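Local structure of glycosyl hydrolase, family 38 (Enterococcus faecalis, 5KBP) at residues Val537-Glu540 with Ser544-Ile547; Ile592-Asn597 with Ala602-Lys607; Met175-Glu178 with Lys184-Gly187. The protein probably hydrolyses alpha-mannosidic bonds in carbohydrates, as a member of glycoside hydrolase family 38. All blocks are in the same frame, centred on the assembly; numbering follows the deposited sequence.

Contact 1 (Val537-Glu540 with Ser544-Ile547); sequences VKIE and SLTI
Ile547 lays its CD1 methyl against both branches of Val537, and the nearer one, Val537 CG2, is 3.6 Å from Ile547 CD1. The two side chains run side by side in the same direction. Ile547 is bent at chi2 (-64°), and this bend folds CD1 back over the valine instead of leaving it extended. One pair further along, Ile539 CG1 rests on Leu545 CD2 at 3.7 Å, again side by side. These four apolar side chains make up one face of the hairpin, and all four are buried.

The other face is polar. Lys538 and Thr546 form an antiparallel hydrogen-bonded pair. Thr546 N gives a nearly straight bond to Lys538 O (2.9 Å, 172° at the hydrogen). Lys538 N returns a bond to Thr546 O at 3.0 Å. Towards the turn, Glu540 N reaches Ser544 O at 3.1 Å.

The Glu540 side chain bends at chi2 (-73°) and swings its carboxylate across to Thr546. Thr546 OG1 donates to Glu540 OE2 at 3.2 Å, on the anti side of the carboxylate and somewhat out of its plane. The other oxygen, Glu540 OE1, makes a salt bridge with Lys538 NZ at 3.5 Å. The carboxylate therefore has a partner at each oxygen, which should limit its rotation. The lysine and threonine probably favour its charged form.

The two strands form a beta hairpin inside an antiparallel sheet. Strand 529-531 adjoins it through Val537 and Met530, and strand 555-566 adjoins it through Leu545 and Leu559. The apolar face packs on a second sheet: Val537, Leu545 and Ile547 touch Leu659 of strand 659-667, while Ile539 meets Tyr604 and Ile606 of strand 601-613.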
loop_
_atom_site.group_PDB
_atom_site.type_symbol
_atom_site.label_atom_id
_atom_site.label_comp_id
_atom_site.label_asym_id
_atom_site.label_seq_id
_atom_site.Cartn_x
_atom_site.Cartn_y
_atom_site.Cartn_z
ATOM N N VAL A 537 30.778 -32.794 -6.156
ATOM C CA VAL A 537 30.706 -31.456 -6.731
ATOM C C VAL A 537 32.112 -30.890 -6.871
ATOM O O VAL A 537 32.886 -30.882 -5.906
ATOM C CB VAL A 537 29.824 -30.529 -5.877
ATOM C CG1 VAL A 537 29.831 -29.114 -6.442
ATOM C CG2 VAL A 537 28.411 -31.077 -5.801
ATOM N N LYS A 538 32.437 -30.419 -8.073
ATOM C CA LYS A 538 33.655 -29.667 -8.337
ATOM C C LYS A 538 33.266 -28.287 -8.844
ATOM O O LYS A 538 32.426 -28.167 -9.742
ATOM C CB LYS A 538 34.545 -30.382 -9.360
ATOM C CG LYS A 538 35.665 -29.519 -9.945
ATOM C CD LYS A 538 36.637 -29.037 -8.876
ATOM C CE LYS A 538 37.735 -28.161 -9.464
ATOM N NZ LYS A 538 38.592 -28.907 -10.426
ATOM N N ILE A 539 33.863 -27.253 -8.262
ATOM C CA ILE A 539 33.640 -25.874 -8.677
ATOM C C ILE A 539 34.876 -25.426 -9.446
ATOM O O ILE A 539 35.949 -25.235 -8.862
ATOM C CB ILE A 539 33.359 -24.952 -7.483
ATOM C CG1 ILE A 539 32.164 -25.476 -6.685
ATOM C CG2 ILE A 539 33.104 -23.529 -7.958
ATOM C CD1 ILE A 539 31.741 -24.570 -5.557
ATOM N N GLU A 540 34.727 -25.264 -10.756
ATOM C CA GLU A 540 35.838 -24.882 -11.612
ATOM C C GLU A 540 36.181 -23.406 -11.425
ATOM O O GLU A 540 35.382 -22.612 -10.919
ATOM C CB GLU A 540 35.500 -25.154 -13.078
ATOM C CG GLU A 540 34.865 -26.514 -13.337
ATOM C CD GLU A 540 35.851 -27.659 -13.221
ATOM O OE1 GLU A 540 37.073 -27.400 -13.215
ATOM O OE2 GLU A 540 35.403 -28.822 -13.140
ATOM N N SER A 544 31.519 -22.546 -13.033
ATOM C CA SER A 544 30.531 -23.565 -13.332
ATOM C C SER A 544 30.755 -24.794 -12.453
ATOM O O SER A 544 31.796 -24.956 -11.811
ATOM C CB SER A 544 30.585 -23.943 -14.812
ATOM O OG SER A 544 31.893 -24.339 -15.187
ATOM N N LEU A 545 29.758 -25.672 -12.436
ATOM C CA LEU A 545 29.776 -26.860 -11.596
ATOM C C LEU A 545 29.916 -28.112 -12.452
ATOM O O LEU A 545 29.308 -28.219 -13.521
ATOM C CB LEU A 545 28.502 -26.955 -10.754
ATOM C CG LEU A 545 28.130 -25.732 -9.915
ATOM C CD1 LEU A 545 26.917 -26.037 -9.057
ATOM C CD2 LEU A 545 29.302 -25.286 -9.058
ATOM N N THR A 546 30.722 -29.055 -11.970
ATOM C CA THR A 546 30.830 -30.389 -12.551
ATOM C C THR A 546 30.406 -31.388 -11.481
ATOM O O THR A 546 31.133 -31.605 -10.505
ATOM C CB THR A 546 32.249 -30.674 -13.043
ATOM O OG1 THR A 546 32.559 -29.799 -14.134
ATOM C CG2 THR A 546 32.371 -32.120 -13.507
ATOM N N ILE A 547 29.232 -31.986 -11.661
ATOM C CA ILE A 547 28.627 -32.860 -10.664
ATOM C C ILE A 547 28.712 -34.299 -11.150
ATOM O O ILE A 547 28.572 -34.571 -12.348
ATOM C CB ILE A 547 27.164 -32.468 -10.379
ATOM C CG1 ILE A 547 27.011 -30.945 -10.346
ATOM C CG2 ILE A 547 26.696 -33.071 -9.064
ATOM C CD1 ILE A 547 27.776 -30.271 -9.237
#

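Contact 2 (Ile592-Asn597 with Ala602-Lys607); sequences ITNKEN and ASYQIK
Ser603 O accepts Lys595 N at 3.0 Å and, more weakly, Glu596 N at 3.4 Å. Two successive residues thus face one, which defines a classic beta bulge and shifts the register by one. Ser603 N completes the pair with a bond to Glu596 O at 3.0 Å.

The serine hydroxyl works at the same spot. Ser603 OG sits between its own backbone N and carbonyl carbon (chi1 67°), turned to the bulge. It donates to Glu596 OE1 at 3.2 Å, on the anti side of the carboxylate, and weakly accepts Glu596 N. Also from the bulge, Lys595 folds at chi2, bringing its CE methylene over the Gln605 side chain, with Lys595 CE 3.7 Å from Gln605 CD.

Beyond the bulge the pairing is regular. Gln605 N binds Thr593 O at 2.7 Å and almost straight (176°).

On the other face, Asn594 crosses the ring of Tyr604. Its CB lies over the ring, and Asn594 ND2 stands 3.4 Å from Tyr604 CE1, above the same face towards the rim. The amide is tilted 60° to the ring. Ile592 CG2 approaches Tyr604 CD2 obliquely at 3.8 Å.

Strand 591-597 is an edge strand of its antiparallel sheet within the chain, and strand 601-613 is paired on its other side with strand 641-653. Ile592 also packs on Ile539 of strand 535-539. Asn594, Ala602 and Tyr604 pack on Ala523 of strand 523-524, and Asn597 OD1 accepts a hydrogen bond from Ala523 N.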
loop_
_atom_site.group_PDB
_atom_site.type_symbol
_atom_site.label_atom_id
_atom_site.label_comp_id
_atom_site.label_asym_id
_atom_site.label_seq_id
_atom_site.Cartn_x
_atom_site.Cartn_y
_atom_site.Cartn_z
ATOM N N ILE A 592 36.288 -18.068 -5.744
ATOM C CA ILE A 592 35.637 -19.138 -5.000
ATOM C C ILE A 592 36.188 -19.150 -3.583
ATOM O O ILE A 592 37.410 -19.140 -3.384
ATOM C CB ILE A 592 35.844 -20.498 -5.686
ATOM C CG1 ILE A 592 35.762 -20.335 -7.205
ATOM C CG2 ILE A 592 34.809 -21.499 -5.201
ATOM C CD1 ILE A 592 36.240 -21.543 -7.975
ATOM N N THR A 593 35.291 -19.173 -2.599
ATOM C CA THR A 593 35.674 -19.176 -1.194
ATOM C C THR A 593 34.755 -20.114 -0.429
ATOM O O THR A 593 33.530 -20.004 -0.530
ATOM C CB THR A 593 35.604 -17.766 -0.593
ATOM O OG1 THR A 593 36.430 -16.876 -1.355
ATOM C CG2 THR A 593 36.080 -17.777 0.850
ATOM N N ASN A 594 35.347 -21.033 0.331
ATOM C CA ASN A 594 34.582 -21.921 1.197
ATOM C C ASN A 594 34.182 -21.170 2.461
ATOM O O ASN A 594 35.044 -20.688 3.204
ATOM C CB ASN A 594 35.393 -23.169 1.541
ATOM C CG ASN A 594 34.667 -24.089 2.505
ATOM O OD1 ASN A 594 35.039 -24.200 3.673
ATOM N ND2 ASN A 594 33.620 -24.748 2.022
ATOM N N LYS A 595 32.876 -21.068 2.702
ATOM C CA LYS A 595 32.334 -20.343 3.846
ATOM C C LYS A 595 32.078 -21.249 5.043
ATOM O O LYS A 595 32.480 -20.925 6.164
ATOM C CB LYS A 595 31.038 -19.624 3.445
ATOM C CG LYS A 595 31.233 -18.505 2.436
ATOM C CD LYS A 595 32.089 -17.390 3.011
ATOM C CE LYS A 595 32.294 -16.272 2.005
ATOM N NZ LYS A 595 33.131 -15.173 2.562
ATOM N N GLU A 596 31.408 -22.377 4.829
ATOM C CA GLU A 596 31.132 -23.332 5.889
ATOM C C GLU A 596 31.644 -24.706 5.486
ATOM O O GLU A 596 31.631 -25.070 4.308
ATOM C CB GLU A 596 29.630 -23.406 6.200
ATOM C CG GLU A 596 29.060 -22.146 6.834
ATOM C CD GLU A 596 27.543 -22.115 6.807
ATOM O OE1 GLU A 596 26.974 -21.754 5.756
ATOM O OE2 GLU A 596 26.920 -22.459 7.833
ATOM N N ASN A 597 32.102 -25.465 6.479
ATOM C CA ASN A 597 32.563 -26.830 6.246
ATOM C C ASN A 597 32.405 -27.622 7.534
ATOM O O ASN A 597 33.031 -27.296 8.546
ATOM C CB ASN A 597 34.017 -26.855 5.770
ATOM C CG ASN A 597 34.429 -28.212 5.229
ATOM O OD1 ASN A 597 33.591 -29.092 5.026
ATOM N ND2 ASN A 597 35.723 -28.385 4.986
ATOM N N ALA A 602 28.182 -27.951 4.188
ATOM C CA ALA A 602 29.274 -27.167 3.632
ATOM C C ALA A 602 28.717 -26.250 2.553
ATOM O O ALA A 602 27.780 -26.610 1.837
ATOM C CB ALA A 602 30.379 -28.060 3.056
ATOM N N SER A 603 29.303 -25.059 2.445
ATOM C CA SER A 603 28.848 -24.065 1.483
ATOM C C SER A 603 30.042 -23.338 0.884
ATOM O O SER A 603 31.049 -23.100 1.556
ATOM C CB SER A 603 27.893 -23.047 2.124
ATOM O OG SER A 603 28.572 -22.239 3.069
ATOM N N TYR A 604 29.911 -22.984 -0.393
ATOM C CA TYR A 604 30.917 -22.227 -1.126
ATOM C C TYR A 604 30.316 -20.926 -1.636
ATOM O O TYR A 604 29.140 -20.878 -2.012
ATOM C CB TYR A 604 31.463 -23.028 -2.314
ATOM C CG TYR A 604 32.578 -23.987 -1.971
ATOM C CD1 TYR A 604 32.313 -25.199 -1.352
ATOM C CD2 TYR A 604 33.897 -23.685 -2.285
ATOM C CE1 TYR A 604 33.331 -26.080 -1.044
ATOM C CE2 TYR A 604 34.922 -24.561 -1.981
ATOM C CZ TYR A 604 34.631 -25.757 -1.361
ATOM O OH TYR A 604 35.643 -26.635 -1.057
ATOM N N GLN A 605 31.130 -19.875 -1.655
ATOM C CA GLN A 605 30.753 -18.604 -2.256
ATOM C C GLN A 605 31.442 -18.475 -3.606
ATOM O O GLN A 605 32.664 -18.634 -3.702
ATOM C CB GLN A 605 31.133 -17.427 -1.358
ATOM C CG GLN A 605 30.609 -16.087 -1.855
ATOM C CD GLN A 605 31.388 -14.910 -1.302
ATOM O OE1 GLN A 605 32.606 -14.826 -1.465
ATOM N NE2 GLN A 605 30.688 -13.991 -0.647
ATOM N N ILE A 606 30.661 -18.197 -4.644
ATOM C CA ILE A 606 31.176 -18.006 -5.995
ATOM C C ILE A 606 30.904 -16.564 -6.398
ATOM O O ILE A 606 29.742 -16.146 -6.479
ATOM C CB ILE A 606 30.542 -18.983 -6.996
ATOM C CG1 ILE A 606 30.765 -20.428 -6.547
ATOM C CG2 ILE A 606 31.118 -18.761 -8.385
ATOM C CD1 ILE A 606 30.093 -21.453 -7.433
ATOM N N LYS A 607 31.969 -15.809 -6.649
ATOM C CA LYS A 607 31.872 -14.415 -7.057
ATOM C C LYS A 607 32.331 -14.269 -8.501
ATOM O O LYS A 607 33.444 -14.677 -8.849
ATOM C CB LYS A 607 32.708 -13.512 -6.148
ATOM C CG LYS A 607 32.000 -13.072 -4.879
ATOM C CD LYS A 607 32.829 -12.045 -4.128
ATOM C CE LYS A 607 32.080 -11.483 -2.933
ATOM N NZ LYS A 607 32.875 -10.431 -2.242
#

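Contact 3 (Met175-Glu178 with Lys184-Gly187); sequences MWWE and KIFG
Trp176 stands between Phe186, its non-hydrogen-bonded partner, and Lys184, two residues earlier on that strand. Its CG lies anti to the carbonyl carbon, and chi2 of 114° turns the indole so that each face meets one of these side chains.

Lys184 comes over one face. The chain leaves the backbone extended, then bends at chi3 and chi4 to lay its end across the six-membered ring. Lys184 CE is 3.5 Å from Trp176 CD2, a CH-pi contact. Lys184 NZ lies almost directly over the same ring in a cation-pi contact.

Phe186 holds the opposite face. The pair is T-shaped: the edge of the phenyl ring points at the indole face, with planes at 76° and centroids 5.9 Å apart. Phe186 CB also touches Trp176 CZ3 at 3.9 Å. The indole edge faces the backbone, where Trp176 CE3 is 3.4 Å from Ile185 O.

On the other side of the sheet, Trp177 and Ile185 lie side by side, with Trp177 CB 3.8 Å from Ile185 CG1. This isoleucine has CG1 between backbone N and carbonyl carbon (chi1 64°), which brings it up to the tryptophan. The indole itself leads away, and Trp177 NE1 bonds to Gly283 O. Met175 pairs with Gly187, which has no side chain to meet it.

Four backbone bonds join the strands, and the straightest runs from Trp177 N to Ile185 O at 2.9 Å. Hydrogen-bonded pairs (Met175-Gly187, Trp177-Ile185) alternate with non-hydrogen-bonded ones. Strand 280-282 pairs with 174-178 and strand 147-150 with 184-189. The arrangement is an antiparallel beta hairpin within the mixed sheet of the family 38 N-terminal domain.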
loop_
_atom_site.group_PDB
_atom_site.type_symbol
_atom_site.label_atom_id
_atom_site.label_comp_id
_atom_site.label_asym_id
_atom_site.label_seq_id
_atom_site.Cartn_x
_atom_site.Cartn_y
_atom_site.Cartn_z
ATOM N N MET A 175 -16.780 -26.876 -27.922
ATOM C CA MET A 175 -15.861 -28.004 -27.937
ATOM C C MET A 175 -15.899 -28.700 -26.586
ATOM O O MET A 175 -16.408 -28.163 -25.597
ATOM C CB MET A 175 -14.436 -27.552 -28.272
ATOM C CG MET A 175 -13.772 -26.744 -27.165
ATOM S SD MET A 175 -12.369 -25.774 -27.741
ATOM C CE MET A 175 -13.185 -24.654 -28.877
ATOM N N TRP A 176 -15.353 -29.913 -26.560
ATOM C CA TRP A 176 -15.137 -30.636 -25.318
ATOM C C TRP A 176 -13.711 -30.407 -24.844
ATOM O O TRP A 176 -12.768 -30.424 -25.641
ATOM C CB TRP A 176 -15.395 -32.133 -25.501
ATOM C CG TRP A 176 -16.806 -32.455 -25.875
ATOM C CD1 TRP A 176 -17.239 -32.991 -27.052
ATOM C CD2 TRP A 176 -17.973 -32.248 -25.071
ATOM N NE1 TRP A 176 -18.605 -33.139 -27.029
ATOM C CE2 TRP A 176 -19.080 -32.690 -25.825
ATOM C CE3 TRP A 176 -18.192 -31.737 -23.788
ATOM C CZ2 TRP A 176 -20.384 -32.634 -25.338
ATOM C CZ3 TRP A 176 -19.488 -31.683 -23.307
ATOM C CH2 TRP A 176 -20.567 -32.129 -24.080
ATOM N N TRP A 177 -13.557 -30.181 -23.543
ATOM C CA TRP A 177 -12.249 -29.960 -22.938
ATOM C C TRP A 177 -11.996 -31.084 -21.942
ATOM O O TRP A 177 -12.651 -31.154 -20.897
ATOM C CB TRP A 177 -12.178 -28.593 -22.264
ATOM C CG TRP A 177 -10.781 -28.153 -21.967
ATOM C CD1 TRP A 177 -9.631 -28.837 -22.236
ATOM C CD2 TRP A 177 -10.381 -26.926 -21.345
ATOM N NE1 TRP A 177 -8.541 -28.113 -21.819
ATOM C CE2 TRP A 177 -8.975 -26.936 -21.268
ATOM C CE3 TRP A 177 -11.078 -25.821 -20.845
ATOM C CZ2 TRP A 177 -8.252 -25.885 -20.710
ATOM C CZ3 TRP A 177 -10.357 -24.779 -20.293
ATOM C CH2 TRP A 177 -8.960 -24.817 -20.232
ATOM N N GLU A 178 -11.049 -31.957 -22.268
ATOM C CA GLU A 178 -10.708 -33.103 -21.438
ATOM C C GLU A 178 -9.353 -32.871 -20.785
ATOM O O GLU A 178 -8.376 -32.554 -21.470
ATOM C CB GLU A 178 -10.690 -34.387 -22.270
ATOM C CG GLU A 178 -10.341 -35.638 -21.487
ATOM C CD GLU A 178 -10.462 -36.898 -22.324
ATOM O OE1 GLU A 178 -11.184 -36.871 -23.342
ATOM O OE2 GLU A 178 -9.829 -37.913 -21.965
ATOM N N LYS A 184 -13.935 -34.317 -18.330
ATOM C CA LYS A 184 -14.351 -33.626 -19.543
ATOM C C LYS A 184 -15.434 -32.610 -19.216
ATOM O O LYS A 184 -16.430 -32.945 -18.566
ATOM C CB LYS A 184 -14.841 -34.641 -20.584
ATOM C CG LYS A 184 -15.839 -34.115 -21.596
ATOM C CD LYS A 184 -16.098 -35.167 -22.664
ATOM C CE LYS A 184 -17.521 -35.106 -23.191
ATOM N NZ LYS A 184 -18.523 -35.449 -22.143
ATOM N N ILE A 185 -15.231 -31.369 -19.660
ATOM C CA ILE A 185 -16.196 -30.293 -19.484
ATOM C C ILE A 185 -16.552 -29.730 -20.857
ATOM O O ILE A 185 -15.913 -30.033 -21.865
ATOM C CB ILE A 185 -15.671 -29.177 -18.560
ATOM C CG1 ILE A 185 -14.451 -28.499 -19.187
ATOM C CG2 ILE A 185 -15.326 -29.735 -17.192
ATOM C CD1 ILE A 185 -14.008 -27.243 -18.466
ATOM N N PHE A 186 -17.590 -28.899 -20.881
ATOM C CA PHE A 186 -18.003 -28.216 -22.100
ATOM C C PHE A 186 -17.225 -26.913 -22.241
ATOM O O PHE A 186 -17.192 -26.100 -21.312
ATOM C CB PHE A 186 -19.506 -27.939 -22.086
ATOM C CG PHE A 186 -19.979 -27.121 -23.254
ATOM C CD1 PHE A 186 -20.044 -27.677 -24.520
ATOM C CD2 PHE A 186 -20.355 -25.800 -23.086
ATOM C CE1 PHE A 186 -20.474 -26.929 -25.598
ATOM C CE2 PHE A 186 -20.789 -25.046 -24.161
ATOM C CZ PHE A 186 -20.847 -25.613 -25.418
ATOM N N GLY A 187 -16.603 -26.719 -23.400
ATOM C CA GLY A 187 -15.789 -25.546 -23.666
ATOM C C GLY A 187 -16.509 -24.586 -24.599
ATOM O O GLY A 187 -16.971 -24.978 -25.673
#

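In the fold
All three contacts are antiparallel hairpins, but they belong to three different sheets. Contacts 1 and 2 are neighbours in the C-terminal region, with centres 13 Å apart. Their sheets pack face to face through apolar side chains. Contact 1 is the more buried of this pair, and contact 2 lies at a sheet edge, is partly exposed and carries a bulge. Contact 3 is far off in the N-terminal domain; its centre lies about 48 Å from that of contact 1 and 53 Å from that of contact 2. It is mostly buried and relies on cation-pi and edge-to-face contacts round a tryptophan, where contact 1 uses aliphatic packing and contact 2 more polar side chains.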